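Local coordinates for hypothetical protein (Bacillus cereus, PDB 2O3L) that is of unknown function, a probably cytoplasmic DUF1048 protein whose all-helical chain folds into a left-handed superhelix, at residues Met5-Val10 against Phe19-Ile24; Ile47-Ala52 against Leu61-Glu66; Tyr27-Ser32 against His41-Leu46. All coordinates share one frame; numbering follows the deposited sequence.

Overall arrangement
Five helices, 2-11, 15-31, 36-56, 60-64 and 68-82, make up this compact chain, and the three interactions join the first four in three pairs. Helix 15-31 meets helix 2-11 in interaction 1 and helix 36-56 in interaction 3; helix 36-56 in turn meets helix 60-64 in interaction 2. Interaction 1 lies about 11 Å, centre to centre, from each of the others and touches both, through the Arg9 salt bridges to Asp48 and Glu51 and through packing of Met6 on Tyr44. Interactions 2 and 3, with centres about 14 Å apart on opposite sides of the chain's centre, are joined by the unbroken run of helix 36-56.

Interaction 1: residues Met5-Val10 against Phe19-Ile24; sequences MMMARV and FVFKKI
Val10 sets a methyl group squarely on the ring of Phe21, joining the first two helices of the left-handed superhelix, 2-11 and 15-31, deep in the chain. The main interaction is CH-pi: Val10 CG2 stands 3.8 Å from the centroid of the Phe21 ring and 10° off its normal, so the methyl sits over the middle of one face. The second branch takes part as well, as a plain apolar neighbour, with Val10 CG1 3.8 Å from Phe21 CD2. A beta-branched residue suits this place because its two methyls can spread over the ring and its root. Phe21 reaches across because its CG lies anti to the backbone N (chi1 -179°), which sends the ring out from its helix.

The other kind of contact is Met-aromatic. Selenomethionine Met7 comes in obliquely, neither over the face nor at the edge, its SE 5.3 Å from the Phe21 centroid. Its flexible chain bends at chi2 and chi3, which lets the end approach a ring that its CB does not face.

Ile47 of helix 36-56 also packs on Val10 and Phe21, so a third helix also covers part of the ring, and large apolar groups fit this buried setting. At the outer end of the ring, the terminal methyl Met7 CE lies 4.1 Å from Phe21 CZ.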
loop_
_atom_site.group_PDB
_atom_site.type_symbol
_atom_site.label_atom_id
_atom_site.label_comp_id
_atom_site.label_asym_id
_atom_site.label_seq_id
_atom_site.Cartn_x
_atom_site.Cartn_y
_atom_site.Cartn_z
HETATM N N MSE A 5 2.949 -10.262 -10.026
HETATM C CA MSE A 5 3.085 -11.097 -8.848
HETATM C C MSE A 5 2.630 -10.344 -7.606
HETATM O O MSE A 5 2.002 -10.909 -6.718
HETATM C CB MSE A 5 4.546 -11.507 -8.747
HETATM C CG MSE A 5 4.880 -12.476 -7.645
HETATM SE SE MSE A 5 5.858 -11.563 -6.180
HETATM C CE MSE A 5 7.621 -12.503 -6.538
HETATM N N MSE A 6 2.960 -9.064 -7.542
HETATM C CA MSE A 6 2.627 -8.253 -6.406
HETATM C C MSE A 6 1.121 -7.989 -6.412
HETATM O O MSE A 6 0.502 -8.001 -5.363
HETATM C CB MSE A 6 3.432 -6.938 -6.416
HETATM C CG MSE A 6 4.939 -7.150 -6.152
HETATM SE SE MSE A 6 5.296 -7.536 -4.244
HETATM C CE MSE A 6 7.218 -7.767 -4.275
HETATM N N MSE A 7 0.533 -7.769 -7.588
HETATM C CA MSE A 7 -0.923 -7.580 -7.663
HETATM C C MSE A 7 -1.669 -8.900 -7.333
HETATM O O MSE A 7 -2.724 -8.882 -6.720
HETATM C CB MSE A 7 -1.338 -7.035 -9.021
HETATM C CG MSE A 7 -0.773 -5.661 -9.328
HETATM SE SE MSE A 7 -1.128 -4.330 -7.954
HETATM C CE MSE A 7 0.753 -4.381 -7.059
ATOM N N ALA A 8 -1.076 -10.039 -7.673
ATOM C CA ALA A 8 -1.656 -11.332 -7.309
ATOM C C ALA A 8 -1.698 -11.528 -5.785
ATOM O O ALA A 8 -2.675 -12.051 -5.232
ATOM C CB ALA A 8 -0.877 -12.440 -7.956
ATOM N N ARG A 9 -0.640 -11.099 -5.105
ATOM C CA ARG A 9 -0.619 -11.124 -3.678
ATOM C C ARG A 9 -1.695 -10.248 -3.061
ATOM O O ARG A 9 -2.273 -10.602 -2.019
ATOM C CB ARG A 9 0.760 -10.741 -3.184
ATOM C CG ARG A 9 1.762 -11.837 -3.565
ATOM C CD ARG A 9 3.210 -11.477 -3.327
ATOM N NE ARG A 9 3.366 -10.831 -2.037
ATOM C CZ ARG A 9 4.526 -10.501 -1.505
ATOM N NH1 ARG A 9 5.668 -10.786 -2.134
ATOM N NH2 ARG A 9 4.533 -9.916 -0.314
ATOM N N VAL A 10 -1.981 -9.107 -3.689
ATOM C CA VAL A 10 -3.049 -8.224 -3.207
ATOM C C VAL A 10 -4.393 -8.927 -3.359
ATOM O O VAL A 10 -5.207 -8.913 -2.461
ATOM C CB VAL A 10 -3.070 -6.861 -3.945
ATOM C CG1 VAL A 10 -4.286 -6.050 -3.579
ATOM C CG2 VAL A 10 -1.820 -6.050 -3.562
ATOM N N PHE A 19 -9.487 -3.327 -0.999
ATOM C CA PHE A 19 -10.103 -2.049 -1.361
ATOM C C PHE A 19 -9.207 -0.928 -0.864
ATOM O O PHE A 19 -8.953 0.078 -1.561
ATOM C CB PHE A 19 -11.501 -1.948 -0.768
ATOM C CG PHE A 19 -12.252 -0.734 -1.203
ATOM C CD1 PHE A 19 -12.726 -0.627 -2.499
ATOM C CD2 PHE A 19 -12.490 0.309 -0.310
ATOM C CE1 PHE A 19 -13.437 0.511 -2.928
ATOM C CE2 PHE A 19 -13.178 1.458 -0.717
ATOM C CZ PHE A 19 -13.674 1.549 -2.040
ATOM N N VAL A 20 -8.685 -1.116 0.339
ATOM C CA VAL A 20 -7.826 -0.126 0.940
ATOM C C VAL A 20 -6.493 0.004 0.184
ATOM O O VAL A 20 -6.028 1.104 -0.018
ATOM C CB VAL A 20 -7.605 -0.399 2.409
ATOM C CG1 VAL A 20 -6.538 0.551 2.988
ATOM C CG2 VAL A 20 -8.945 -0.199 3.137
ATOM N N PHE A 21 -5.911 -1.120 -0.217
ATOM C CA PHE A 21 -4.760 -1.083 -1.080
ATOM C C PHE A 21 -5.008 -0.276 -2.368
ATOM O O PHE A 21 -4.168 0.501 -2.773
ATOM C CB PHE A 21 -4.263 -2.489 -1.455
ATOM C CG PHE A 21 -3.046 -2.440 -2.330
ATOM C CD1 PHE A 21 -1.798 -2.241 -1.778
ATOM C CD2 PHE A 21 -3.166 -2.460 -3.713
ATOM C CE1 PHE A 21 -0.692 -2.098 -2.574
ATOM C CE2 PHE A 21 -2.063 -2.361 -4.510
ATOM C CZ PHE A 21 -0.816 -2.159 -3.937
ATOM N N LYS A 22 -6.123 -0.549 -3.026
ATOM C CA LYS A 22 -6.516 0.165 -4.230
ATOM C C LYS A 22 -6.671 1.666 -3.982
ATOM O O LYS A 22 -6.263 2.484 -4.815
ATOM C CB LYS A 22 -7.835 -0.398 -4.729
ATOM C CG LYS A 22 -8.342 0.288 -5.974
ATOM C CD LYS A 22 -9.578 -0.409 -6.583
ATOM C CE LYS A 22 -10.859 -0.127 -5.834
ATOM N NZ LYS A 22 -11.954 -0.533 -6.713
ATOM N N LYS A 23 -7.254 2.019 -2.841
ATOM C CA LYS A 23 -7.392 3.432 -2.457
ATOM C C LYS A 23 -5.991 4.112 -2.379
ATOM O O LYS A 23 -5.776 5.141 -2.947
ATOM C CB LYS A 23 -8.174 3.578 -1.154
ATOM C CG LYS A 23 -9.683 3.394 -1.253
ATOM C CD LYS A 23 -10.415 3.470 0.104
ATOM C CE LYS A 23 -10.160 4.771 0.884
ATOM N NZ LYS A 23 -11.095 5.062 2.056
ATOM N N ILE A 24 -5.053 3.475 -1.712
ATOM C CA ILE A 24 -3.692 3.956 -1.543
ATOM C C ILE A 24 -2.908 4.026 -2.846
ATOM O O ILE A 24 -2.195 5.006 -3.116
ATOM C CB ILE A 24 -2.959 3.041 -0.579
ATOM C CG1 ILE A 24 -3.598 3.173 0.801
ATOM C CG2 ILE A 24 -1.484 3.431 -0.499
ATOM C CD1 ILE A 24 -3.052 2.202 1.808
#

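Interaction 2: residues Ile47-Ala52 against Leu61-Glu66; sequences IDLFEA and LDITGE
Ile63 rests its CG2 methyl against both Leu49 and Phe50, and the Phe50 side is the buried and more extensively packed one. Ile63 CG2 lies 3.6 Å from Leu49 CD2 and 3.9 Å from Phe50 CE1, so one branch of the isoleucine serves two partners. That branch is directed across the gap because CG2 is anti to the backbone N, while CG1 runs beside it and carries CD1 to within 4.1 Å of Phe50 CD1. The Phe50 ring receives its neighbours at the edge: Ile63 CG2 and Thr64 CG2 both lie near its plane, the latter 3.8 Å from Phe50 CZ. A flat aromatic suits this place, since its rim can meet two methyl groups from successive residues.

The contact joins helix 36-56 to the short helix 60-64 of the superhelix, whose end comes at Thr64. Gly65 is the first residue to leave helical geometry, with phi at 75°, a value glycine adopts easily. Thr64 has two roles at this end: its methyl packs on Phe50, while Thr64 OG1 donates a hydrogen bond of 2.7 Å to Gly65 O, tilted 15° from the carbonyl plane. The buried hydroxyl is thereby satisfied locally.

On the inner side, Phe50 is further enclosed by Tyr17, whose ring meets it edge-to-face, and by Ile24. Leu49 marks the solvent side: it is exposed, and the Leu49 and Ile63 side chains pass each other in opposite directions, with a single close touch through Leu49 CD2.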
loop_
_atom_site.group_PDB
_atom_site.type_symbol
_atom_site.label_atom_id
_atom_site.label_comp_id
_atom_site.label_asym_id
_atom_site.label_seq_id
_atom_site.Cartn_x
_atom_site.Cartn_y
_atom_site.Cartn_z
ATOM N N ILE A 47 2.558 -4.044 0.621
ATOM C CA ILE A 47 1.952 -5.363 0.441
ATOM C C ILE A 47 2.570 -6.361 1.433
ATOM O O ILE A 47 1.876 -7.224 1.954
ATOM C CB ILE A 47 2.152 -5.860 -1.012
ATOM C CG1 ILE A 47 1.305 -4.983 -1.954
ATOM C CG2 ILE A 47 1.823 -7.338 -1.167
ATOM C CD1 ILE A 47 1.726 -5.038 -3.407
ATOM N N ASP A 48 3.874 -6.267 1.683
ATOM C CA ASP A 48 4.475 -7.083 2.732
ATOM C C ASP A 48 3.789 -6.805 4.083
ATOM O O ASP A 48 3.505 -7.718 4.853
ATOM C CB ASP A 48 5.972 -6.824 2.880
ATOM C CG ASP A 48 6.818 -7.657 1.949
ATOM O OD1 ASP A 48 6.305 -8.636 1.389
ATOM O OD2 ASP A 48 8.012 -7.338 1.782
ATOM N N LEU A 49 3.579 -5.537 4.383
ATOM C CA LEU A 49 2.983 -5.148 5.672
ATOM C C LEU A 49 1.516 -5.640 5.762
ATOM O O LEU A 49 1.109 -6.175 6.765
ATOM C CB LEU A 49 3.034 -3.645 5.830
ATOM C CG LEU A 49 2.534 -3.026 7.143
ATOM C CD1 LEU A 49 3.536 -3.208 8.211
ATOM C CD2 LEU A 49 2.229 -1.541 6.969
ATOM N N PHE A 50 0.749 -5.437 4.706
ATOM C CA PHE A 50 -0.619 -5.899 4.629
ATOM C C PHE A 50 -0.721 -7.427 4.675
ATOM O O PHE A 50 -1.599 -7.964 5.371
ATOM C CB PHE A 50 -1.310 -5.375 3.359
ATOM C CG PHE A 50 -1.875 -3.991 3.462
ATOM C CD1 PHE A 50 -1.485 -3.104 4.427
ATOM C CD2 PHE A 50 -2.806 -3.558 2.505
ATOM C CE1 PHE A 50 -2.020 -1.807 4.476
ATOM C CE2 PHE A 50 -3.364 -2.288 2.573
ATOM C CZ PHE A 50 -2.963 -1.397 3.554
ATOM N N GLU A 51 0.172 -8.145 3.996
ATOM C CA GLU A 51 0.150 -9.605 4.110
ATOM C C GLU A 51 0.407 -10.083 5.504
ATOM O O GLU A 51 -0.198 -11.075 5.937
ATOM C CB GLU A 51 1.192 -10.300 3.242
ATOM C CG GLU A 51 0.803 -10.437 1.820
ATOM C CD GLU A 51 1.717 -11.372 1.038
ATOM O OE1 GLU A 51 2.851 -11.690 1.487
ATOM O OE2 GLU A 51 1.251 -11.802 -0.038
ATOM N N ALA A 52 1.365 -9.460 6.195
ATOM C CA ALA A 52 1.659 -9.869 7.557
ATOM C C ALA A 52 0.466 -9.593 8.467
ATOM O O ALA A 52 0.054 -10.426 9.279
ATOM C CB ALA A 52 2.918 -9.143 8.088
ATOM N N LEU A 61 -7.884 -1.415 8.661
ATOM C CA LEU A 61 -7.928 -0.056 9.193
ATOM C C LEU A 61 -7.203 0.151 10.498
ATOM O O LEU A 61 -6.994 1.311 10.902
ATOM C CB LEU A 61 -9.363 0.467 9.286
ATOM C CG LEU A 61 -10.064 0.621 7.908
ATOM C CD1 LEU A 61 -11.496 1.138 8.163
ATOM C CD2 LEU A 61 -9.352 1.522 6.848
ATOM N N ASP A 62 -6.867 -0.928 11.188
ATOM C CA ASP A 62 -5.891 -0.876 12.310
ATOM C C ASP A 62 -4.501 -0.435 11.786
ATOM O O ASP A 62 -3.712 0.191 12.495
ATOM C CB ASP A 62 -5.689 -2.263 12.986
ATOM C CG ASP A 62 -6.948 -2.809 13.740
ATOM O OD1 ASP A 62 -8.002 -2.179 13.692
ATOM O OD2 ASP A 62 -6.853 -3.893 14.390
ATOM N N ILE A 63 -4.179 -0.875 10.582
ATOM C CA ILE A 63 -2.903 -0.558 9.978
ATOM C C ILE A 63 -2.889 0.896 9.487
ATOM O O ILE A 63 -2.027 1.656 9.859
ATOM C CB ILE A 63 -2.559 -1.553 8.837
ATOM C CG1 ILE A 63 -2.669 -2.986 9.371
ATOM C CG2 ILE A 63 -1.147 -1.210 8.233
ATOM C CD1 ILE A 63 -2.313 -4.042 8.373
ATOM N N THR A 64 -3.887 1.278 8.700
ATOM C CA THR A 64 -3.913 2.572 8.068
ATOM C C THR A 64 -4.488 3.702 8.899
ATOM O O THR A 64 -4.168 4.861 8.649
ATOM C CB THR A 64 -4.685 2.522 6.745
ATOM O OG1 THR A 64 -6.047 2.184 6.990
ATOM C CG2 THR A 64 -4.068 1.503 5.795
ATOM N N GLY A 65 -5.303 3.382 9.902
ATOM C CA GLY A 65 -6.162 4.352 10.506
ATOM C C GLY A 65 -7.302 4.597 9.543
ATOM O O GLY A 65 -7.271 4.157 8.368
ATOM N N GLU A 66 -8.326 5.289 10.024
ATOM C CA GLU A 66 -9.525 5.481 9.224
ATOM C C GLU A 66 -9.279 6.447 8.100
ATOM O O GLU A 66 -9.903 6.350 7.035
ATOM C CB GLU A 66 -10.693 5.942 10.105
ATOM C CG GLU A 66 -11.285 4.746 10.877
ATOM C CD GLU A 66 -12.600 5.062 11.589
ATOM O OE1 GLU A 66 -12.952 6.267 11.755
ATOM O OE2 GLU A 66 -13.270 4.082 11.985
#

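Interaction 3: residues Tyr27-Ser32 against His41-Leu46; sequences YMWNFS and HIQYEL
Two flat groups, the Trp29 indole and the Gln43 amide, meet loosely at the border of this contact. Gln43 NE2 approaches the indole obliquely, over neither face nor edge, and remains 4.4 Å from Trp29 NE1, a distance of simple packing. Within helix 15-31, Phe31 CD2 lies 3.4 Å above the plane of the Tyr27 ring, over its centre.

Most of the contact is made by selenomethionine Met28 and Gln43. The two side chains come from opposite directions, and the end of Met28 lies beside both the aliphatic and the amide part of its partner: Met28 SE is 4.0 Å from Gln43 CG, and Met28 CE is 3.9 Å from Gln43 NE2. The chain of Met28 is extended at chi2 but bends at chi3 (49°), which turns CE back so that it also lies 4.2 Å from Ile42 CB. A long, pliable side chain suits a gap this wide, for the helix segments 27-31 and 41-46 run nearly antiparallel, at 161°, with axes 12.4 Å apart. They belong to consecutive helices, 15-31 and 36-56, which form a helical hairpin within the superhelix; Val76 and Leu75 of helix 68-82 pack on Met28 and Ile42.

Glutamine suits its place in that its aliphatic CG packs on the selenium while Gln43 OE1 accepts a weak hydrogen bond from Gln25; NE2, buried by Met28, has no partner in the model. With no polar bond between the segments, the contact probably rests mainly on dispersion and apolar burial, and burying that amide nitrogen probably carries some energetic cost.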
loop_
_atom_site.group_PDB
_atom_site.type_symbol
_atom_site.label_atom_id
_atom_site.label_comp_id
_atom_site.label_asym_id
_atom_site.label_seq_id
_atom_site.Cartn_x
_atom_site.Cartn_y
_atom_site.Cartn_z
ATOM N N TYR A 27 -4.293 6.935 -4.613
ATOM C CA TYR A 27 -3.906 8.186 -3.960
ATOM C C TYR A 27 -2.455 8.553 -4.402
ATOM O O TYR A 27 -2.151 9.684 -4.786
ATOM C CB TYR A 27 -4.023 8.085 -2.452
ATOM C CG TYR A 27 -3.647 9.382 -1.769
ATOM C CD1 TYR A 27 -2.299 9.720 -1.535
ATOM C CD2 TYR A 27 -4.610 10.261 -1.354
ATOM C CE1 TYR A 27 -1.958 10.913 -0.895
ATOM C CE2 TYR A 27 -4.289 11.467 -0.722
ATOM C CZ TYR A 27 -2.972 11.788 -0.508
ATOM O OH TYR A 27 -2.694 12.973 0.088
HETATM N N MSE A 28 -1.590 7.557 -4.412
HETATM C CA MSE A 28 -0.179 7.768 -4.746
HETATM C C MSE A 28 0.005 8.180 -6.209
HETATM O O MSE A 28 0.768 9.076 -6.515
HETATM C CB MSE A 28 0.608 6.490 -4.430
HETATM C CG MSE A 28 0.664 6.286 -2.933
HETATM SE SE MSE A 28 1.759 4.766 -2.430
HETATM C CE MSE A 28 3.282 5.143 -3.471
ATOM N N TRP A 29 -0.754 7.564 -7.101
ATOM C CA TRP A 29 -0.731 7.952 -8.500
ATOM C C TRP A 29 -1.344 9.355 -8.722
ATOM O O TRP A 29 -0.933 10.097 -9.615
ATOM C CB TRP A 29 -1.528 6.938 -9.294
ATOM C CG TRP A 29 -0.831 5.631 -9.576
ATOM C CD1 TRP A 29 0.503 5.400 -9.644
ATOM C CD2 TRP A 29 -1.468 4.401 -9.903
ATOM N NE1 TRP A 29 0.743 4.082 -9.961
ATOM C CE2 TRP A 29 -0.461 3.453 -10.136
ATOM C CE3 TRP A 29 -2.806 3.998 -9.971
ATOM C CZ2 TRP A 29 -0.746 2.119 -10.456
ATOM C CZ3 TRP A 29 -3.091 2.668 -10.293
ATOM C CH2 TRP A 29 -2.063 1.754 -10.552
ATOM N N ASN A 30 -2.327 9.701 -7.898
ATOM C CA ASN A 30 -2.929 11.002 -7.948
ATOM C C ASN A 30 -1.994 12.080 -7.453
ATOM O O ASN A 30 -1.995 13.166 -7.990
ATOM C CB ASN A 30 -4.195 11.013 -7.103
ATOM C CG ASN A 30 -5.385 10.301 -7.790
ATOM O OD1 ASN A 30 -5.363 10.080 -8.998
ATOM N ND2 ASN A 30 -6.411 9.953 -7.009
ATOM N N PHE A 31 -1.249 11.809 -6.390
ATOM C CA PHE A 31 -0.522 12.875 -5.704
ATOM C C PHE A 31 0.993 12.741 -5.722
ATOM O O PHE A 31 1.658 13.692 -5.386
ATOM C CB PHE A 31 -0.967 12.971 -4.258
ATOM C CG PHE A 31 -2.378 13.470 -4.093
ATOM C CD1 PHE A 31 -2.641 14.822 -4.072
ATOM C CD2 PHE A 31 -3.423 12.589 -3.944
ATOM C CE1 PHE A 31 -3.924 15.268 -3.909
ATOM C CE2 PHE A 31 -4.710 13.039 -3.755
ATOM C CZ PHE A 31 -4.958 14.364 -3.750
ATOM N N SER A 32 1.537 11.590 -6.091
ATOM C CA SER A 32 2.996 11.420 -6.016
ATOM C C SER A 32 3.633 12.248 -7.071
ATOM O O SER A 32 3.250 12.171 -8.209
ATOM C CB SER A 32 3.445 9.981 -6.258
ATOM N N HIS A 41 8.135 0.646 -5.301
ATOM C CA HIS A 41 8.849 0.010 -4.174
ATOM C C HIS A 41 8.067 0.210 -2.865
ATOM O O HIS A 41 7.896 -0.718 -2.095
ATOM C CB HIS A 41 10.296 0.487 -4.117
ATOM C CG HIS A 41 11.123 -0.056 -5.238
ATOM N ND1 HIS A 41 12.130 0.652 -5.853
ATOM C CD2 HIS A 41 11.060 -1.249 -5.871
ATOM C CE1 HIS A 41 12.659 -0.089 -6.804
ATOM N NE2 HIS A 41 12.022 -1.243 -6.840
ATOM N N ILE A 42 7.494 1.387 -2.666
ATOM C CA ILE A 42 6.751 1.662 -1.439
ATOM C C ILE A 42 5.498 0.808 -1.408
ATOM O O ILE A 42 5.112 0.298 -0.367
ATOM C CB ILE A 42 6.318 3.156 -1.334
ATOM C CG1 ILE A 42 7.518 4.073 -1.248
ATOM C CG2 ILE A 42 5.476 3.380 -0.098
ATOM C CD1 ILE A 42 7.227 5.529 -1.709
ATOM N N GLN A 43 4.836 0.663 -2.544
ATOM C CA GLN A 43 3.666 -0.211 -2.599
ATOM C C GLN A 43 4.019 -1.690 -2.314
ATOM O O GLN A 43 3.234 -2.424 -1.697
ATOM C CB GLN A 43 2.981 -0.098 -3.949
ATOM C CG GLN A 43 2.372 1.251 -4.135
ATOM C CD GLN A 43 1.855 1.464 -5.535
ATOM O OE1 GLN A 43 1.805 0.535 -6.341
ATOM N NE2 GLN A 43 1.465 2.697 -5.828
ATOM N N TYR A 44 5.195 -2.117 -2.752
ATOM C CA TYR A 44 5.608 -3.492 -2.463
ATOM C C TYR A 44 5.855 -3.672 -0.948
ATOM O O TYR A 44 5.458 -4.703 -0.369
ATOM C CB TYR A 44 6.807 -3.927 -3.292
ATOM C CG TYR A 44 6.594 -3.833 -4.825
ATOM C CD1 TYR A 44 5.300 -3.734 -5.385
ATOM C CD2 TYR A 44 7.665 -3.888 -5.694
ATOM C CE1 TYR A 44 5.125 -3.650 -6.771
ATOM C CE2 TYR A 44 7.501 -3.795 -7.078
ATOM C CZ TYR A 44 6.226 -3.676 -7.611
ATOM O OH TYR A 44 6.054 -3.584 -8.982
ATOM N N GLU A 45 6.477 -2.673 -0.323
ATOM C CA GLU A 45 6.657 -2.717 1.112
ATOM C C GLU A 45 5.302 -2.770 1.789
ATOM O O GLU A 45 5.106 -3.498 2.769
ATOM C CB GLU A 45 7.487 -1.543 1.631
ATOM C CG GLU A 45 8.923 -1.562 1.181
ATOM C CD GLU A 45 9.776 -2.667 1.808
ATOM O OE1 GLU A 45 9.269 -3.490 2.620
ATOM O OE2 GLU A 45 10.976 -2.672 1.501
ATOM N N LEU A 46 4.364 -2.008 1.261
ATOM C CA LEU A 46 3.047 -1.970 1.845
ATOM C C LEU A 46 2.324 -3.326 1.719
ATOM O O LEU A 46 1.586 -3.723 2.645
ATOM C CB LEU A 46 2.206 -0.860 1.250
ATOM C CG LEU A 46 0.800 -0.691 1.858
ATOM C CD1 LEU A 46 0.919 -0.078 3.249
ATOM C CD2 LEU A 46 -0.017 0.207 0.949
#